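Local structure of probable oxidoreductase (Mycobacterium abscessus, 4EYE) at residues F62-M67 with P82-A87; P130-A135 with K303-G308; A142-M147 with M309-S314. The protein probably acts as an oxidoreductase related to the quinone oxidoreductases (zeta-crystallin type) of the medium-chain dehydrogenase/reductase superfamily. All coordinates share one frame; numbering follows the deposited sequence.

Contact 1 lies beside a bound (4S)-2-methyl-2,4-pentanediol, whose nearest approach to the Ile-84 side chain is about 3 Å. This molecule probably came from the crystallisation liquor, but may mark a pocket. The centre of contact 3 is about 15 Å from that of contact 1, and the two are joined by a probable hydrogen bond from Ala-142 N to Glu-85 OE2 (2.8 Å). Contact 2 is the most peripheral, its centre about 22 Å from contact 1 but only about 10 Å from contact 3. Contacts 2 and 3 are continuous at 308-309, and Arg-310 adds a link: its NH1 lies 2.8 Å from Val-305 O, a probable hydrogen bond, and its CD packs on Leu-132 CD2.

Contact 1: residues F62-M67 with P82-A87; sequences FPDYLM and PGIETA
Asp-64 reaches from helix 62-68 to the backbone of Gly-83 and Ile-84, within the GroES-like domain of the medium-chain dehydrogenase/reductase fold. The sequence PGIETA, leading into strand 85-92, resembles the segment that carries a zinc-binding histidine in zinc alcohol dehydrogenases. Ile-84 probably occupies that histidine's place, consistent with membership of the quinone oxidoreductase branch.

The close-packed part is polar. With chi1 at -57°, the carboxylate group of Asp-64 is set beside its own backbone N and extends from the helix toward the loop. OD1 comes within 3.4 Å of Gly-83 CA and takes a weak hydrogen bond from Ile-84 N, 3.2 Å long and bent to 131° at the hydrogen. Two waters add indirect links to this direct but weak bond. One donates to Asp-64 OD1 (2.9 Å) and accepts from Gly-83 N; the other donates to Asp-64 OD2 (2.7 Å) and accepts from Ile-84 N. The single Ile-84 N-H is therefore divided between a carboxylate oxygen and a water. OD2 also accepts from Cys-61 N, just before the helix, which helps fix the rotation of the carboxylate. Gly-83 has a positive phi of 122°, a conformation in which a side chain would press on the preceding carbonyl oxygen.

The looser side is apolar and less deeply buried. Pro-63 and Ile-84 both remain partly exposed, and Ile-84 also borders the bound pentanediol. Tyr-72 packs on Pro-63 from a neighbouring loop. The extended CG1-CD1 branch of Ile-84 passes Asp-64 OD1 with its CG1 at 3.7 Å. Beyond it, the terminal methyl makes one plain van der Waals contact with the proline ring, Ile-84 CD1 to Pro-63 CB at 3.9 Å.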
loop_
_atom_site.group_PDB
_atom_site.type_symbol
_atom_site.label_atom_id
_atom_site.label_comp_id
_atom_site.label_asym_id
_atom_site.label_seq_id
_atom_site.Cartn_x
_atom_site.Cartn_y
_atom_site.Cartn_z
ATOM N N PHE A 62 -4.139 5.675 1.396
ATOM C CA PHE A 62 -5.452 5.953 1.941
ATOM C C PHE A 62 -5.390 6.476 3.383
ATOM O O PHE A 62 -6.081 7.423 3.703
ATOM C CB PHE A 62 -6.386 4.727 1.809
ATOM C CG PHE A 62 -7.850 5.068 1.983
ATOM C CD1 PHE A 62 -8.492 5.883 1.090
ATOM C CD2 PHE A 62 -8.566 4.583 3.057
ATOM C CE1 PHE A 62 -9.843 6.226 1.262
ATOM C CE2 PHE A 62 -9.917 4.890 3.221
ATOM C CZ PHE A 62 -10.551 5.718 2.322
ATOM N N PRO A 63 -4.534 5.905 4.244
ATOM C CA PRO A 63 -4.429 6.490 5.601
ATOM C C PRO A 63 -4.033 7.963 5.626
ATOM O O PRO A 63 -4.590 8.737 6.418
ATOM C CB PRO A 63 -3.368 5.627 6.277
ATOM C CG PRO A 63 -3.537 4.278 5.625
ATOM C CD PRO A 63 -3.859 4.597 4.168
ATOM N N ASP A 64 -3.145 8.374 4.720
ATOM C CA ASP A 64 -2.736 9.777 4.637
ATOM C C ASP A 64 -3.949 10.643 4.433
ATOM O O ASP A 64 -4.171 11.629 5.140
ATOM C CB ASP A 64 -1.773 10.098 3.474
ATOM C CG ASP A 64 -0.512 9.286 3.468
ATOM O OD1 ASP A 64 0.026 8.893 4.547
ATOM O OD2 ASP A 64 0.038 9.125 2.335
ATOM N N TYR A 65 -4.720 10.285 3.427
ATOM C CA TYR A 65 -5.943 11.009 3.080
ATOM C C TYR A 65 -6.953 11.062 4.256
ATOM O O TYR A 65 -7.501 12.121 4.602
ATOM C CB TYR A 65 -6.563 10.325 1.857
ATOM C CG TYR A 65 -7.969 10.788 1.551
ATOM C CD1 TYR A 65 -8.227 12.123 1.304
ATOM C CD2 TYR A 65 -9.028 9.897 1.508
ATOM C CE1 TYR A 65 -9.501 12.564 1.030
ATOM C CE2 TYR A 65 -10.324 10.339 1.250
ATOM C CZ TYR A 65 -10.543 11.692 1.024
ATOM O OH TYR A 65 -11.802 12.171 0.747
ATOM N N LEU A 66 -7.179 9.909 4.874
ATOM C CA LEU A 66 -8.065 9.826 6.039
ATOM C C LEU A 66 -7.581 10.759 7.145
ATOM O O LEU A 66 -8.404 11.407 7.801
ATOM C CB LEU A 66 -8.174 8.357 6.558
ATOM C CG LEU A 66 -8.838 7.312 5.613
ATOM C CD1 LEU A 66 -9.071 5.911 6.236
ATOM C CD2 LEU A 66 -10.200 7.836 5.115
ATOM N N MET A 67 -6.258 10.826 7.344
ATOM C CA MET A 67 -5.689 11.663 8.382
ATOM C C MET A 67 -5.972 13.133 8.106
ATOM O O MET A 67 -6.267 13.877 9.010
ATOM C CB MET A 67 -4.189 11.423 8.541
ATOM C CG MET A 67 -3.922 10.128 9.246
ATOM S SD MET A 67 -2.164 9.794 9.513
ATOM C CE MET A 67 -1.896 10.714 10.988
ATOM N N PRO A 82 1.507 15.198 6.818
ATOM C CA PRO A 82 1.101 13.827 6.527
ATOM C C PRO A 82 2.160 13.031 5.789
ATOM O O PRO A 82 3.145 13.590 5.313
ATOM C CB PRO A 82 -0.126 13.999 5.613
ATOM C CG PRO A 82 -0.427 15.467 5.619
ATOM C CD PRO A 82 0.837 16.158 5.931
ATOM N N GLY A 83 1.951 11.722 5.750
ATOM C CA GLY A 83 2.741 10.844 4.866
ATOM C C GLY A 83 3.453 9.778 5.646
ATOM O O GLY A 83 4.332 10.083 6.511
ATOM N N ILE A 84 3.070 8.543 5.377
ATOM C CA ILE A 84 3.590 7.412 6.094
ATOM C C ILE A 84 4.793 6.787 5.411
ATOM O O ILE A 84 5.609 6.190 6.082
ATOM C CB ILE A 84 2.519 6.334 6.272
ATOM C CG1 ILE A 84 1.415 6.819 7.233
ATOM C CG2 ILE A 84 3.189 5.016 6.650
ATOM C CD1 ILE A 84 0.313 5.752 7.475
ATOM N N GLU A 85 4.885 6.888 4.109
ATOM C CA GLU A 85 5.815 6.087 3.304
ATOM C C GLU A 85 6.774 7.003 2.581
ATOM O O GLU A 85 6.308 7.888 1.869
ATOM C CB GLU A 85 5.051 5.407 2.158
ATOM C CG GLU A 85 4.018 4.429 2.483
ATOM C CD GLU A 85 3.262 4.030 1.233
ATOM O OE1 GLU A 85 2.556 4.936 0.661
ATOM O OE2 GLU A 85 3.371 2.847 0.852
ATOM N N THR A 86 8.074 6.749 2.711
ATOM C CA THR A 86 9.130 7.494 1.958
ATOM C C THR A 86 10.210 6.578 1.437
ATOM O O THR A 86 10.452 5.473 1.990
ATOM C CB THR A 86 9.804 8.603 2.805
ATOM O OG1 THR A 86 10.356 8.074 4.020
ATOM C CG2 THR A 86 8.767 9.745 3.155
ATOM N N ALA A 87 10.880 7.034 0.380
ATOM C CA ALA A 87 12.061 6.418 -0.105
ATOM C C ALA A 87 13.026 7.524 -0.534
ATOM O O ALA A 87 12.613 8.570 -1.065
ATOM C CB ALA A 87 11.752 5.462 -1.265
HETATM O O HOH W 1 2.026 7.327 2.702
HETATM O O HOH W 2 -0.108 10.434 7.050
#

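Contact 2: residues P130-A135 with K303-G308; sequences PQLDDA and KLVAEG
Val-305 meets Gln-131 and Leu-132 near the C-terminal end of helix 293-306, where Gly-308 closes the last turn in a Schellman motif. The geometric evidence is the positive phi of Gly-308 (130°), with its N bonded to Val-305 O and more weakly to Leu-304 O, and a probable hydrogen bond from Met-309 N to Leu-304 O.

Apolar packing comes first. Leu-132 and Val-305 point at each other tip to tip: Leu-132 CD2 lies 3.6 Å from Val-305 CG1, and Leu-132 CD1 is 4.0 Å from Val-305 CG2, so each methyl of one meets a methyl of the other.

Charged groups act within each segment or beyond it. Asp-133 is the N-cap of helix 134-140, its OD1 accepting from Glu-136 N while OD2 forms a salt bridge with Arg-316. Lys-303 NZ bridges to Glu-307 OE2 (2.8 Å) one turn on.

The amide of Gln-131 packs without a hydrogen bond across the segments: polar atoms rest on carbon. The bend at chi2 (97°) turns the carboxamide across the helix at a slant. Its OE1 sits 3.6 Å from Val-305 CG1, and Gln-131 NE2 rests 3.3 Å from Ala-306 CA and 3.6 Å from Ala-306 CB.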
loop_
_atom_site.group_PDB
_atom_site.type_symbol
_atom_site.label_atom_id
_atom_site.label_comp_id
_atom_site.label_asym_id
_atom_site.label_seq_id
_atom_site.Cartn_x
_atom_site.Cartn_y
_atom_site.Cartn_z
ATOM N N PRO A 130 17.792 -2.993 -5.389
ATOM C CA PRO A 130 18.576 -2.251 -6.406
ATOM C C PRO A 130 17.910 -2.180 -7.767
ATOM O O PRO A 130 18.264 -1.294 -8.542
ATOM C CB PRO A 130 19.897 -3.015 -6.489
ATOM C CG PRO A 130 19.647 -4.352 -5.902
ATOM C CD PRO A 130 18.513 -4.173 -4.886
ATOM N N GLN A 131 16.959 -3.047 -8.058
ATOM C CA GLN A 131 16.301 -3.017 -9.365
ATOM C C GLN A 131 15.289 -1.850 -9.498
ATOM O O GLN A 131 14.841 -1.545 -10.615
ATOM C CB GLN A 131 15.563 -4.340 -9.628
ATOM C CG GLN A 131 16.487 -5.564 -9.701
ATOM C CD GLN A 131 16.580 -6.341 -8.391
ATOM O OE1 GLN A 131 16.337 -5.823 -7.317
ATOM N NE2 GLN A 131 16.966 -7.594 -8.500
ATOM N N LEU A 132 14.918 -1.212 -8.377
ATOM C CA LEU A 132 13.823 -0.251 -8.362
ATOM C C LEU A 132 14.318 1.172 -8.300
ATOM O O LEU A 132 15.322 1.500 -7.613
ATOM C CB LEU A 132 12.861 -0.532 -7.160
ATOM C CG LEU A 132 12.210 -1.921 -7.097
ATOM C CD1 LEU A 132 11.240 -1.955 -5.908
ATOM C CD2 LEU A 132 11.521 -2.310 -8.402
ATOM N N ASP A 133 13.584 2.072 -8.944
ATOM C CA ASP A 133 13.785 3.466 -8.645
ATOM C C ASP A 133 13.045 3.854 -7.337
ATOM O O ASP A 133 12.347 3.030 -6.767
ATOM C CB ASP A 133 13.419 4.377 -9.844
ATOM C CG ASP A 133 11.935 4.522 -10.076
ATOM O OD1 ASP A 133 11.102 4.282 -9.163
ATOM O OD2 ASP A 133 11.590 4.935 -11.189
ATOM N N ASP A 134 13.240 5.083 -6.864
ATOM C CA ASP A 134 12.679 5.521 -5.564
ATOM C C ASP A 134 11.153 5.535 -5.499
ATOM O O ASP A 134 10.582 5.209 -4.480
ATOM C CB ASP A 134 13.274 6.877 -5.118
ATOM C CG ASP A 134 14.743 6.754 -4.822
ATOM O OD1 ASP A 134 15.244 5.638 -4.547
ATOM O OD2 ASP A 134 15.436 7.757 -4.848
ATOM N N ALA A 135 10.499 5.903 -6.584
ATOM C CA ALA A 135 9.019 5.806 -6.652
ATOM C C ALA A 135 8.515 4.351 -6.551
ATOM O O ALA A 135 7.565 4.040 -5.835
ATOM C CB ALA A 135 8.503 6.446 -7.920
ATOM N N LYS A 303 12.905 -10.819 -3.589
ATOM C CA LYS A 303 12.910 -11.946 -4.493
ATOM C C LYS A 303 11.928 -11.741 -5.648
ATOM O O LYS A 303 12.296 -11.932 -6.824
ATOM C CB LYS A 303 12.586 -13.237 -3.735
ATOM C CG LYS A 303 12.255 -14.467 -4.605
ATOM C CD LYS A 303 11.956 -15.697 -3.742
ATOM C CE LYS A 303 10.853 -16.604 -4.319
ATOM N NZ LYS A 303 11.359 -17.500 -5.385
ATOM N N LEU A 304 10.707 -11.315 -5.329
ATOM C CA LEU A 304 9.716 -10.988 -6.366
ATOM C C LEU A 304 10.214 -9.903 -7.315
ATOM O O LEU A 304 10.029 -10.042 -8.514
ATOM C CB LEU A 304 8.338 -10.652 -5.766
ATOM C CG LEU A 304 7.681 -11.816 -5.004
ATOM C CD1 LEU A 304 6.460 -11.410 -4.188
ATOM C CD2 LEU A 304 7.303 -12.936 -5.956
ATOM N N VAL A 305 10.864 -8.864 -6.792
ATOM C CA VAL A 305 11.456 -7.797 -7.604
ATOM C C VAL A 305 12.622 -8.317 -8.472
ATOM O O VAL A 305 12.693 -7.998 -9.660
ATOM C CB VAL A 305 11.929 -6.599 -6.730
ATOM C CG1 VAL A 305 12.777 -5.611 -7.561
ATOM C CG2 VAL A 305 10.719 -5.887 -6.078
ATOM N N ALA A 306 13.503 -9.160 -7.887
ATOM C CA ALA A 306 14.556 -9.818 -8.661
ATOM C C ALA A 306 13.970 -10.603 -9.819
ATOM O O ALA A 306 14.535 -10.602 -10.897
ATOM C CB ALA A 306 15.410 -10.739 -7.773
ATOM N N GLU A 307 12.828 -11.246 -9.603
ATOM C CA GLU A 307 12.204 -12.071 -10.606
ATOM C C GLU A 307 11.423 -11.266 -11.649
ATOM O O GLU A 307 11.024 -11.814 -12.696
ATOM C CB GLU A 307 11.300 -13.124 -9.933
ATOM C CG GLU A 307 12.108 -14.122 -9.133
ATOM C CD GLU A 307 11.229 -15.065 -8.312
ATOM O OE1 GLU A 307 9.988 -14.894 -8.298
ATOM O OE2 GLU A 307 11.785 -16.025 -7.729
ATOM N N GLY A 308 11.270 -9.971 -11.399
ATOM C CA GLY A 308 10.776 -9.020 -12.417
ATOM C C GLY A 308 9.639 -8.115 -11.969
ATOM O O GLY A 308 9.196 -7.275 -12.739
#

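Contact 3: residues A142-M147 with M309-S314; sequences ANYHTM and MRPPVS
Tyr-144 OH is gripped by two polar partners while the prolines of 309-314 press against it. A water donates to this hydroxyl over 3.1 Å and also to Pro-312 O at 3.0 Å, bridging the segments where no direct hydrogen bond does. The water oxygen lies in the plane of the ring, at its edge. The second partner is Gln-178 OE1 on helix 171-182; the same amide gives its NE2 to Arg-310 O, so one glutamine side chain holds both sides of the contact. Carbon atoms crowd the hydroxyl too: Pro-311 CA is 3.4 Å from Tyr-144 OH, and Pro-312 CD is 3.5 Å from it.

This is where the chain, having left the parallel-stranded nucleotide-binding (Rossmann) domain and run through helix 293-306, returns to the catalytic domain of the medium-chain dehydrogenase/reductase fold, as the parallel pairing of strand 313-318 with strand 337-341 attests. Helix 143-154 packs against that returning loop.

The ring itself is held in two ways. Pro-311 lies over one face in a CH-pi contact, its CG 4.2 Å from the centroid of the Tyr-144 ring and 21° off the normal, displaced toward the rim. Met-309 supplies a Met-aromatic contact instead: its SD is at the ring edge, 5.2 Å from the Tyr-144 centroid and 78° off the normal. The methionine chain runs extended until chi3 (71°), where it bends and carries the methyl on toward the CD2 side of the ring, Met-309 CE reaching to 3.7 Å from Tyr-144 CD2.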
loop_
_atom_site.group_PDB
_atom_site.type_symbol
_atom_site.label_atom_id
_atom_site.label_comp_id
_atom_site.label_asym_id
_atom_site.label_seq_id
_atom_site.Cartn_x
_atom_site.Cartn_y
_atom_site.Cartn_z
ATOM N N ALA A 142 3.769 0.428 2.154
ATOM C CA ALA A 142 2.507 0.015 2.796
ATOM C C ALA A 142 1.859 -1.109 2.002
ATOM O O ALA A 142 1.577 -2.189 2.585
ATOM C CB ALA A 142 1.534 1.171 2.980
ATOM N N ASN A 143 1.669 -0.909 0.703
ATOM C CA ASN A 143 0.828 -1.830 -0.032
ATOM C C ASN A 143 1.379 -3.261 -0.245
ATOM O O ASN A 143 0.631 -4.245 -0.123
ATOM C CB ASN A 143 0.350 -1.246 -1.378
ATOM C CG ASN A 143 -0.457 0.061 -1.216
ATOM O OD1 ASN A 143 -0.949 0.346 -0.139
ATOM N ND2 ASN A 143 -0.566 0.863 -2.306
ATOM N N TYR A 144 2.667 -3.374 -0.541
ATOM C CA TYR A 144 3.269 -4.670 -0.883
ATOM C C TYR A 144 3.591 -5.487 0.345
ATOM O O TYR A 144 3.410 -6.729 0.319
ATOM C CB TYR A 144 4.461 -4.506 -1.875
ATOM C CG TYR A 144 3.977 -4.105 -3.282
ATOM C CD1 TYR A 144 3.434 -2.835 -3.537
ATOM C CD2 TYR A 144 4.001 -5.009 -4.334
ATOM C CE1 TYR A 144 2.988 -2.469 -4.781
ATOM C CE2 TYR A 144 3.527 -4.660 -5.589
ATOM C CZ TYR A 144 3.045 -3.384 -5.830
ATOM O OH TYR A 144 2.559 -3.059 -7.101
ATOM N N HIS A 145 4.066 -4.843 1.419
ATOM C CA HIS A 145 4.308 -5.571 2.653
ATOM C C HIS A 145 3.024 -6.057 3.243
ATOM O O HIS A 145 2.976 -7.158 3.750
ATOM C CB HIS A 145 5.053 -4.712 3.708
ATOM C CG HIS A 145 6.500 -4.606 3.456
ATOM N ND1 HIS A 145 7.397 -5.405 4.055
ATOM C CD2 HIS A 145 7.224 -3.780 2.589
ATOM C CE1 HIS A 145 8.605 -5.113 3.589
ATOM N NE2 HIS A 145 8.495 -4.126 2.701
ATOM N N THR A 146 1.961 -5.248 3.162
ATOM C CA THR A 146 0.647 -5.666 3.614
ATOM C C THR A 146 0.158 -6.927 2.881
ATOM O O THR A 146 -0.297 -7.878 3.510
ATOM C CB THR A 146 -0.396 -4.548 3.439
ATOM O OG1 THR A 146 -0.001 -3.421 4.204
ATOM C CG2 THR A 146 -1.776 -4.997 3.894
ATOM N N MET A 147 0.277 -6.911 1.562
ATOM C CA MET A 147 -0.202 -8.003 0.738
ATOM C C MET A 147 0.706 -9.235 0.788
ATOM O O MET A 147 0.185 -10.339 0.775
ATOM C CB MET A 147 -0.545 -7.555 -0.696
ATOM C CG MET A 147 -1.832 -6.696 -0.816
ATOM S SD MET A 147 -3.292 -7.430 0.022
ATOM C CE MET A 147 -3.299 -9.087 -0.665
ATOM N N MET A 309 9.143 -8.273 -10.747
ATOM C CA MET A 309 8.009 -7.448 -10.334
ATOM C C MET A 309 8.396 -5.964 -10.271
ATOM O O MET A 309 9.378 -5.590 -9.643
ATOM C CB MET A 309 7.455 -7.914 -8.967
ATOM C CG MET A 309 6.147 -7.264 -8.562
ATOM S SD MET A 309 5.533 -7.889 -6.983
ATOM C CE MET A 309 6.687 -7.171 -5.804
ATOM N N ARG A 310 7.595 -5.124 -10.889
ATOM C CA ARG A 310 7.809 -3.697 -10.840
ATOM C C ARG A 310 6.489 -3.019 -10.443
ATOM O O ARG A 310 5.528 -3.017 -11.228
ATOM C CB ARG A 310 8.279 -3.161 -12.224
ATOM C CG ARG A 310 9.612 -3.677 -12.701
ATOM C CD ARG A 310 10.773 -3.191 -11.828
ATOM N NE ARG A 310 12.026 -3.728 -12.316
ATOM C CZ ARG A 310 12.538 -4.908 -11.979
ATOM N NH1 ARG A 310 11.910 -5.720 -11.112
ATOM N NH2 ARG A 310 13.688 -5.312 -12.531
ATOM N N PRO A 311 6.404 -2.507 -9.236
ATOM C CA PRO A 311 5.210 -1.762 -8.836
ATOM C C PRO A 311 4.874 -0.625 -9.780
ATOM O O PRO A 311 5.726 0.254 -10.015
ATOM C CB PRO A 311 5.595 -1.201 -7.455
ATOM C CG PRO A 311 6.620 -2.148 -6.936
ATOM C CD PRO A 311 7.417 -2.550 -8.153
ATOM N N PRO A 312 3.655 -0.628 -10.349
ATOM C CA PRO A 312 3.243 0.501 -11.222
ATOM C C PRO A 312 3.073 1.813 -10.468
ATOM O O PRO A 312 2.416 1.851 -9.436
ATOM C CB PRO A 312 1.910 0.048 -11.830
ATOM C CG PRO A 312 1.754 -1.393 -11.479
ATOM C CD PRO A 312 2.666 -1.714 -10.311
ATOM N N VAL A 313 3.698 2.857 -10.976
ATOM C CA VAL A 313 3.554 4.183 -10.456
ATOM C C VAL A 313 2.929 5.070 -11.532
ATOM O O VAL A 313 3.538 5.301 -12.576
ATOM C CB VAL A 313 4.900 4.793 -10.011
ATOM C CG1 VAL A 313 4.649 6.198 -9.446
ATOM C CG2 VAL A 313 5.546 3.905 -8.934
ATOM N N SER A 314 1.702 5.530 -11.279
ATOM C CA SER A 314 0.903 6.143 -12.349
ATOM C C SER A 314 1.109 7.671 -12.398
ATOM O O SER A 314 0.913 8.291 -13.452
ATOM C CB SER A 314 -0.565 5.795 -12.166
ATOM O OG SER A 314 -1.054 6.237 -10.891
HETATM O O HOH W 3 1.868 0.003 -7.181
#